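Local coordinates for putative Phosphate (Eubacterium rectale, PDB 3DAO), which is probably a phosphatase of the haloacid dehalogenase-like hydrolase family, its natural substrate not established, at residues L118-Y123 against V171-K176; A125-F130 against N164-F169. All coordinates share one frame; numbering follows the deposited sequence. Where two conformers were deposited one is given.

Interaction 1 of 2, residues L118-Y123 against V171-K176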
loop_
_atom_site.group_PDB
_atom_site.type_symbol
_atom_site.label_atom_id
_atom_site.label_comp_id
_atom_site.label_asym_id
_atom_site.label_seq_id
_atom_site.Cartn_x
_atom_site.Cartn_y
_atom_site.Cartn_z
ATOM N N LEU A 118 -26.064 -2.686 -6.703
ATOM C CA LEU A 118 -25.764 -1.971 -5.439
ATOM C C LEU A 118 -25.903 -0.461 -5.667
ATOM O O LEU A 118 -25.002 0.314 -5.376
ATOM C CB LEU A 118 -24.367 -2.302 -4.918
ATOM C CG LEU A 118 -24.079 -3.716 -4.419
ATOM C CD1 LEU A 118 -24.002 -4.734 -5.560
ATOM C CD2 LEU A 118 -22.738 -3.698 -3.651
ATOM N N PRO A 119 -27.080 -0.045 -6.131
ATOM C CA PRO A 119 -27.251 1.344 -6.568
ATOM C C PRO A 119 -27.161 2.373 -5.436
ATOM O O PRO A 119 -26.991 3.553 -5.715
ATOM C CB PRO A 119 -28.630 1.323 -7.224
ATOM C CG PRO A 119 -29.368 0.238 -6.472
ATOM C CD PRO A 119 -28.335 -0.817 -6.228
ATOM N N ALA A 120 -27.209 1.943 -4.185
ATOM C CA ALA A 120 -27.097 2.909 -3.075
ATOM C C ALA A 120 -25.643 3.276 -2.833
ATOM O O ALA A 120 -25.361 4.192 -2.086
ATOM C CB ALA A 120 -27.657 2.372 -1.797
ATOM N N CYS A 121 -24.754 2.477 -3.397
ATOM C CA CYS A 121 -23.289 2.638 -3.262
ATOM C C CYS A 121 -22.690 3.472 -4.381
ATOM O O CYS A 121 -23.264 3.625 -5.476
ATOM C CB CYS A 121 -22.580 1.255 -3.262
ATOM S SG CYS A 121 -23.006 0.157 -1.911
ATOM N N ASP A 122 -21.538 4.045 -4.078
ATOM C CA ASP A 122 -20.723 4.683 -5.082
ATOM C C ASP A 122 -19.461 3.848 -5.338
ATOM O O ASP A 122 -19.143 2.893 -4.622
ATOM C CB ASP A 122 -20.359 6.065 -4.613
ATOM C CG ASP A 122 -21.592 6.926 -4.465
ATOM O OD1 ASP A 122 -22.233 7.239 -5.502
ATOM O OD2 ASP A 122 -21.930 7.254 -3.325
ATOM N N TYR A 123 -18.720 4.220 -6.359
ATOM C CA TYR A 123 -17.496 3.464 -6.677
ATOM C C TYR A 123 -16.461 4.320 -7.360
ATOM O O TYR A 123 -16.764 5.380 -7.917
ATOM C CB TYR A 123 -17.789 2.185 -7.468
ATOM C CG TYR A 123 -18.634 2.367 -8.688
ATOM C CD1 TYR A 123 -20.025 2.372 -8.596
ATOM C CD2 TYR A 123 -18.053 2.505 -9.952
ATOM C CE1 TYR A 123 -20.809 2.516 -9.707
ATOM C CE2 TYR A 123 -18.847 2.651 -11.087
ATOM C CZ TYR A 123 -20.221 2.651 -10.957
ATOM O OH TYR A 123 -21.032 2.804 -12.070
ATOM N N VAL A 171 -15.551 0.269 -3.609
ATOM C CA VAL A 171 -16.985 0.532 -3.362
ATOM C C VAL A 171 -17.097 1.332 -2.078
ATOM O O VAL A 171 -16.401 1.068 -1.111
ATOM C CB VAL A 171 -17.797 -0.769 -3.189
ATOM C CG1 VAL A 171 -19.289 -0.454 -3.257
ATOM C CG2 VAL A 171 -17.372 -1.835 -4.275
ATOM N N PHE A 172 -17.976 2.321 -2.106
ATOM C CA PHE A 172 -18.285 3.173 -0.964
ATOM C C PHE A 172 -19.769 3.239 -0.639
ATOM O O PHE A 172 -20.645 3.261 -1.512
ATOM C CB PHE A 172 -17.829 4.619 -1.221
ATOM C CG PHE A 172 -18.246 5.582 -0.129
ATOM C CD1 PHE A 172 -17.542 5.640 1.041
ATOM C CD2 PHE A 172 -19.332 6.428 -0.290
ATOM C CE1 PHE A 172 -17.918 6.517 2.071
ATOM C CE2 PHE A 172 -19.691 7.314 0.737
ATOM C CZ PHE A 172 -18.990 7.333 1.897
ATOM N N HIS A 173 -20.013 3.193 0.655
ATOM C CA HIS A 173 -21.333 3.505 1.238
ATOM C C HIS A 173 -21.091 4.214 2.582
ATOM O O HIS A 173 -20.181 3.847 3.295
ATOM C CB HIS A 173 -22.228 2.272 1.440
ATOM C CG HIS A 173 -23.627 2.617 1.852
ATOM N ND1 HIS A 173 -23.985 2.846 3.166
ATOM C CD2 HIS A 173 -24.746 2.804 1.119
ATOM C CE1 HIS A 173 -25.279 3.129 3.218
ATOM N NE2 HIS A 173 -25.761 3.116 1.991
ATOM N N PRO A 174 -21.915 5.210 2.944
ATOM C CA PRO A 174 -21.721 5.898 4.218
ATOM C C PRO A 174 -21.691 5.045 5.458
ATOM O O PRO A 174 -21.065 5.420 6.446
ATOM C CB PRO A 174 -22.956 6.785 4.297
ATOM C CG PRO A 174 -23.210 7.134 2.936
ATOM C CD PRO A 174 -23.025 5.822 2.196
ATOM N N ASP A 175 -22.383 3.917 5.458
ATOM C CA ASP A 175 -22.427 3.137 6.684
ATOM C C ASP A 175 -22.681 1.641 6.619
ATOM O O ASP A 175 -22.656 0.994 7.668
ATOM C CB ASP A 175 -23.435 3.773 7.630
ATOM C CG ASP A 175 -24.755 3.963 7.007
ATOM O OD1 ASP A 175 -25.352 2.932 6.656
ATOM O OD2 ASP A 175 -25.197 5.143 6.850
ATOM N N LYS A 176 -22.905 1.089 5.432
ATOM C CA LYS A 176 -23.107 -0.380 5.349
ATOM C C LYS A 176 -22.611 -0.928 4.049
ATOM O O LYS A 176 -23.235 -1.783 3.434
ATOM C CB LYS A 176 -24.577 -0.751 5.538
ATOM C CG LYS A 176 -25.525 -0.029 4.586
ATOM C CD LYS A 176 -26.975 -0.510 4.772
ATOM C CE LYS A 176 -27.968 0.355 4.005
ATOM N NZ LYS A 176 -29.356 -0.118 4.177
#
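D122 and F172 face each other as an antiparallel hydrogen-bonded pair. D122 N donates to F172 O at 2.8 Å. In return F172 N donates to D122 O, again at 2.8 Å. The same D122 O receives a CA-H...O contact from V171 CA. The two side chains run alongside each other on one face of the sheet. The D122 carboxylate is nearly coplanar with the F172 ring, and OD2 meets the ring edge at CD2, 4.1 Å away. W202 of the next strand meets the F172 ring as well.

On the face that carries V171, C121 CB packs on V171 CG1 at 3.7 Å. It also lies 3.3 Å from the carbonyl oxygen F172 O. Helix 104-117 and helix 177-181 both touch C121, through V114 and L180.

H173 can be followed outward. Its CB meets C121 SG at 4.0 Å. CG is anti to the backbone N (chi1 -172°), which carries the ring toward A120. There CD2 lies 3.5 Å from A120 O, in an oblique approach. ND1 turns back to its own segment and accepts from D175 N and K176 N. These two bonds fix the ring's rotation and tie it to the start of helix 177-181, where K176 holds the N-cap position. P174 CD covers part of one ring face.

A type I turn from L118 to C121, closed by C121 N to L118 O, leads from helix 104-117 into strand 122-126. This is the outer end of the central antiparallel strand pair of a sheet backed by helix 104-117, consistent with the cap domain of a HAD-family hydrolase.

Interaction 2 of 2, residues A125-F130 against N164-F169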
loop_
_atom_site.group_PDB
_atom_site.type_symbol
_atom_site.label_atom_id
_atom_site.label_comp_id
_atom_site.label_asym_id
_atom_site.label_seq_id
_atom_site.Cartn_x
_atom_site.Cartn_y
_atom_site.Cartn_z
ATOM N N ALA A 125 -12.400 4.018 -9.439
ATOM C CA ALA A 125 -11.398 3.165 -10.110
ATOM C C ALA A 125 -10.083 3.947 -10.132
ATOM O O ALA A 125 -10.023 5.061 -10.661
ATOM C CB ALA A 125 -11.852 2.818 -11.519
ATOM N N ALA A 126 -9.059 3.384 -9.520
ATOM C CA ALA A 126 -7.776 4.086 -9.362
ATOM C C ALA A 126 -6.659 3.559 -10.236
ATOM O O ALA A 126 -6.560 2.382 -10.485
ATOM C CB ALA A 126 -7.324 4.045 -7.898
ATOM N N THR A 127 -5.831 4.495 -10.686
ATOM C CA THR A 127 -4.582 4.190 -11.384
ATOM C C THR A 127 -3.455 4.625 -10.419
ATOM O O THR A 127 -3.730 5.146 -9.328
ATOM C CB THR A 127 -4.444 4.946 -12.717
ATOM O OG1 THR A 127 -4.001 6.285 -12.471
ATOM C CG2 THR A 127 -5.783 4.963 -13.439
ATOM N N PRO A 128 -2.188 4.420 -10.796
ATOM C CA PRO A 128 -1.133 4.840 -9.885
ATOM C C PRO A 128 -1.059 6.339 -9.693
ATOM O O PRO A 128 -0.543 6.817 -8.679
ATOM C CB PRO A 128 0.148 4.335 -10.556
ATOM C CG PRO A 128 -0.276 3.224 -11.452
ATOM C CD PRO A 128 -1.705 3.534 -11.860
ATOM N N ASP A 129 -1.631 7.075 -10.628
ATOM C CA ASP A 129 -1.522 8.523 -10.637
ATOM C C ASP A 129 -2.764 9.298 -10.196
ATOM O O ASP A 129 -2.678 10.418 -9.689
ATOM C CB ASP A 129 -1.173 8.964 -12.052
ATOM C CG ASP A 129 0.095 8.349 -12.523
ATOM O OD1 ASP A 129 1.079 8.463 -11.773
ATOM O OD2 ASP A 129 0.108 7.737 -13.618
ATOM N N PHE A 130 -3.921 8.738 -10.470
ATOM C CA PHE A 130 -5.149 9.401 -10.091
ATOM C C PHE A 130 -6.262 8.409 -9.934
ATOM O O PHE A 130 -6.114 7.223 -10.222
ATOM C CB PHE A 130 -5.525 10.490 -11.097
ATOM C CG PHE A 130 -5.236 10.117 -12.511
ATOM C CD1 PHE A 130 -6.027 9.209 -13.162
ATOM C CD2 PHE A 130 -4.146 10.641 -13.164
ATOM C CE1 PHE A 130 -5.745 8.850 -14.448
ATOM C CE2 PHE A 130 -3.856 10.278 -14.439
ATOM C CZ PHE A 130 -4.647 9.381 -15.080
ATOM N N ASN A 164 -5.111 0.535 -19.126
ATOM C CA ASN A 164 -4.441 -0.717 -18.750
ATOM C C ASN A 164 -3.753 -0.627 -17.411
ATOM O O ASN A 164 -2.969 -1.513 -17.045
ATOM C CB ASN A 164 -3.393 -1.127 -19.792
ATOM C CG ASN A 164 -2.822 -2.516 -19.530
ATOM O OD1 ASN A 164 -1.912 -2.970 -20.238
ATOM N ND2 ASN A 164 -3.360 -3.208 -18.514
ATOM N N ASP A 165 -4.108 0.410 -16.674
ATOM C CA ASP A 165 -3.508 0.668 -15.367
ATOM C C ASP A 165 -4.464 0.863 -14.200
ATOM O O ASP A 165 -4.160 1.629 -13.308
ATOM C CB ASP A 165 -2.591 1.882 -15.457
ATOM C CG ASP A 165 -3.308 3.158 -15.857
ATOM O OD1 ASP A 165 -4.506 3.114 -16.210
ATOM O OD2 ASP A 165 -2.670 4.241 -15.815
ATOM N N ILE A 166 -5.621 0.212 -14.252
ATOM C CA ILE A 166 -6.545 0.213 -13.101
ATOM C C ILE A 166 -5.982 -0.764 -12.081
ATOM O O ILE A 166 -5.912 -1.990 -12.293
ATOM C CB ILE A 166 -8.012 -0.115 -13.493
ATOM C CG1 ILE A 166 -8.538 0.926 -14.499
ATOM C CG2 ILE A 166 -8.865 -0.156 -12.263
ATOM C CD1 ILE A 166 -8.452 2.334 -14.069
ATOM N N ILE A 167 -5.559 -0.199 -10.950
ATOM C CA ILE A 167 -4.936 -0.958 -9.886
ATOM C C ILE A 167 -5.836 -1.198 -8.694
ATOM O O ILE A 167 -5.576 -2.077 -7.864
ATOM C CB ILE A 167 -3.559 -0.336 -9.420
ATOM C CG1 ILE A 167 -3.741 1.087 -8.882
ATOM C CG2 ILE A 167 -2.478 -0.506 -10.543
ATOM C CD1 ILE A 167 -2.488 1.633 -8.172
ATOM N N LYS A 168 -6.956 -0.482 -8.657
ATOM C CA LYS A 168 -7.908 -0.660 -7.541
ATOM C C LYS A 168 -9.307 -0.222 -7.948
ATOM O O LYS A 168 -9.467 0.752 -8.647
ATOM C CB LYS A 168 -7.488 0.161 -6.328
ATOM C CG LYS A 168 -8.460 0.030 -5.120
ATOM C CD LYS A 168 -7.948 0.746 -3.894
ATOM C CE LYS A 168 -7.915 2.258 -4.082
ATOM N NZ LYS A 168 -7.466 2.929 -2.800
ATOM N N PHE A 169 -10.277 -1.020 -7.528
ATOM C CA PHE A 169 -11.688 -0.698 -7.681
ATOM C C PHE A 169 -12.233 -0.697 -6.261
ATOM O O PHE A 169 -12.064 -1.662 -5.510
ATOM C CB PHE A 169 -12.428 -1.703 -8.548
ATOM C CG PHE A 169 -13.933 -1.458 -8.593
ATOM C CD1 PHE A 169 -14.486 -0.679 -9.561
ATOM C CD2 PHE A 169 -14.764 -2.027 -7.654
ATOM C CE1 PHE A 169 -15.850 -0.430 -9.596
ATOM C CE2 PHE A 169 -16.137 -1.799 -7.703
ATOM C CZ PHE A 169 -16.662 -0.999 -8.688
HETATM O O HOH W 1 -2.226 6.610 -14.337
#
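This is a buried antiparallel strand contact that ends in a classic beta bulge, where strand 122-126 runs out and strand 168-172 begins. A126 N donates to K168 O at 2.8 Å, with a nearly straight N-H...O angle of 174°. A126 O takes I167 N at 2.8 Å. K168 N also points to A126 O, but that bond is weak. I167 and K168 thus both face A126, which defines the bulge. A125 and F169 form the neighbouring non-hydrogen-bonded pair, and F169 packs on helix 104-117.

Beyond the bulge the loops meet through side chains. I167 CD1 lies over the T127-P128 peptide, 3.8 Å from P128 N. On T127, CG2 touches I166 CD1 at 3.8 Å and D165 OD1 at 3.6 Å. The backbone bonds at A126 join the two central strands of a six-stranded mixed sheet, probably the cap domain of the HAD fold. The side-chain contacts join the loops that follow and precede them.

T127 OG1 sits between the backbone N and the carbonyl carbon (chi1 80°), turned back over its own loop. It accepts from D129 N, an ST turn, and from F130 N, an ST motif. It also donates to a water at 2.6 Å. That water donates to D129 OD2 and D165 OD2, bridging two carboxylates of like charge. D165 OD2 is further held by a salt bridge to R163. A valine in place of T127 would probably leave D129 N and F130 N without their acceptor and the water with one fewer anchor. P128 CD rests 3.4 Å from D165 O.

Overall arrangement
Interactions 1 and 2 hold the same two strands, 122-126 and 168-172, at opposite ends. Their centres are 19 Å apart, yet they touch where Y123 CB packs on F169 CZ at 3.6 Å. Interaction 2 is the buried one, its centre about 13 Å from the centre of the chain. The centre of interaction 1 lies about 22 Å from it, and that contact is only partly buried. Their chemistry follows. Interaction 1 has regular paired strand bonds, a cysteine packed under two helices and a histidine tied to a helix start. Interaction 2 has a bulged pairing, a hydroxyl that organises its own loop, and a water shared by two aspartates. Helix 104-117 backs both.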